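Local coordinates for protein CzcP cation efflux P1-ATPase (PDB 4U9R) that probably exports zinc and related divalent metal ions from the cell at the expense of ATP, this fragment being its metal-binding N-terminal extension with ferredoxin-like folds, at residues A[134-137]-A[143-146]. Residues are numbered along the deposited sequence; the frame is centred on the assembly and turned at random.
Sequences EAEV and ARVE. With CD (cadmium ion), chain B.
Glu-134 and Glu-136 each pair through their backbones with a residue of 143-146, and the two strands run antiparallel as neighbouring arms of a beta hairpin. Glu-146 N donates to Glu-134 O at 2.9 Å, while the return bond from Glu-134 N to Glu-146 O is weak. At the second hydrogen-bonded pair, Glu-136 N reaches Arg-144 O at 2.9 Å and Arg-144 N reaches Glu-136 O at 3.1 Å. Between these rungs, the non-hydrogen-bonded pair Ala-135 and Val-145 adds CA-H...O contacts, with Val-145 CA 3.4 Å from Glu-134 O.

Charged side chains occupy one face. Arg-144, extended from CG to NE with CG anti to its own N (chi1 169°), lays its CD alongside Glu-136 CB at 4.1 Å. Its NE stays 4.1 Å from Glu-134 OE2, an oblique approach too long for a salt bridge; the guanidinium instead pairs through NH2 with Asp-39. Glu-146 chelates cadmium through both carboxylate oxygens, OE2 at 2.1 Å from the ion and OE1 more loosely. Asp-42, Cys-44 and His-105 complete the site, and Arg-47 hydrogen-bonds to Glu-146 OE2, probably helping to orient the carboxylate.

The other face is apolar, with Val-137 CG2 meeting Ala-143 CB at 4.4 Å. Here Ala-135 and Val-137 pack against helix 116-127. Strand 142-148 is central in its three-stranded antiparallel sheet, flanked by 132-137 and 103-109, and Pro-43 of helix 43-53 touches Glu-134 and Glu-146 beside the metal.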
loop_
_atom_site.group_PDB
_atom_site.type_symbol
_atom_site.label_atom_id
_atom_site.label_comp_id
_atom_site.label_asym_id
_atom_site.label_seq_id
_atom_site.Cartn_x
_atom_site.Cartn_y
_atom_site.Cartn_z
ATOM N N GLU A 134 -2.515 0.363 9.797
ATOM C CA GLU A 134 -3.380 1.511 9.526
ATOM C C GLU A 134 -4.813 0.983 9.471
ATOM O O GLU A 134 -5.032 -0.147 9.036
ATOM C CB GLU A 134 -2.985 2.165 8.185
ATOM C CG GLU A 134 -3.829 3.367 7.755
ATOM C CD GLU A 134 -3.554 3.810 6.319
ATOM O OE1 GLU A 134 -2.894 4.862 6.136
ATOM O OE2 GLU A 134 -3.998 3.109 5.374
ATOM N N ALA A 135 -5.773 1.789 9.930
ATOM C CA ALA A 135 -7.187 1.397 9.955
ATOM C C ALA A 135 -8.083 2.622 9.933
ATOM O O ALA A 135 -7.868 3.552 10.701
ATOM C CB ALA A 135 -7.479 0.559 11.180
ATOM N N GLU A 136 -9.084 2.608 9.050
ATOM C CA GLU A 136 -9.936 3.770 8.778
ATOM C C GLU A 136 -11.370 3.320 8.487
ATOM O O GLU A 136 -11.696 2.953 7.349
ATOM C CB GLU A 136 -9.412 4.547 7.560
ATOM C CG GLU A 136 -8.099 5.301 7.761
ATOM C CD GLU A 136 -8.275 6.750 8.184
ATOM O OE1 GLU A 136 -9.413 7.266 8.149
ATOM O OE2 GLU A 136 -7.256 7.380 8.544
ATOM N N VAL A 137 -12.222 3.344 9.510
ATOM C CA VAL A 137 -13.633 3.005 9.336
ATOM C C VAL A 137 -14.418 4.290 9.095
ATOM O O VAL A 137 -14.356 5.222 9.894
ATOM C CB VAL A 137 -14.210 2.251 10.556
ATOM C CG1 VAL A 137 -15.615 1.729 10.248
ATOM C CG2 VAL A 137 -13.293 1.101 10.958
ATOM N N ALA A 143 -14.620 -0.592 6.160
ATOM C CA ALA A 143 -13.358 -0.701 6.894
ATOM C C ALA A 143 -12.172 -0.801 5.923
ATOM O O ALA A 143 -12.102 -1.742 5.133
ATOM C CB ALA A 143 -13.388 -1.914 7.823
ATOM N N ARG A 144 -11.256 0.169 6.015
ATOM C CA ARG A 144 -10.018 0.231 5.214
ATOM C C ARG A 144 -8.824 -0.080 6.117
ATOM O O ARG A 144 -8.362 0.790 6.849
ATOM C CB ARG A 144 -9.861 1.640 4.621
ATOM C CG ARG A 144 -8.506 1.947 3.979
ATOM C CD ARG A 144 -8.271 3.447 3.818
ATOM N NE ARG A 144 -7.222 3.714 2.841
ATOM C CZ ARG A 144 -7.371 3.594 1.521
ATOM N NH1 ARG A 144 -8.531 3.215 0.998
ATOM N NH2 ARG A 144 -6.352 3.851 0.709
ATOM N N VAL A 145 -8.316 -1.306 6.054
ATOM C CA VAL A 145 -7.233 -1.742 6.949
ATOM C C VAL A 145 -5.964 -2.117 6.153
ATOM O O VAL A 145 -6.020 -2.403 4.946
ATOM C CB VAL A 145 -7.704 -2.905 7.870
ATOM C CG1 VAL A 145 -8.055 -4.143 7.067
ATOM C CG2 VAL A 145 -6.674 -3.260 8.927
ATOM N N GLU A 146 -4.823 -2.064 6.830
ATOM C CA GLU A 146 -3.559 -2.513 6.268
ATOM C C GLU A 146 -2.839 -3.287 7.340
ATOM O O GLU A 146 -2.810 -2.845 8.489
ATOM C CB GLU A 146 -2.731 -1.316 5.823
ATOM C CG GLU A 146 -1.307 -1.660 5.376
ATOM C CD GLU A 146 -0.876 -0.868 4.164
ATOM O OE1 GLU A 146 -1.604 0.054 3.758
ATOM O OE2 GLU A 146 0.184 -1.193 3.604
HETATM CD CD CD B . -0.606 -1.182 1.634
#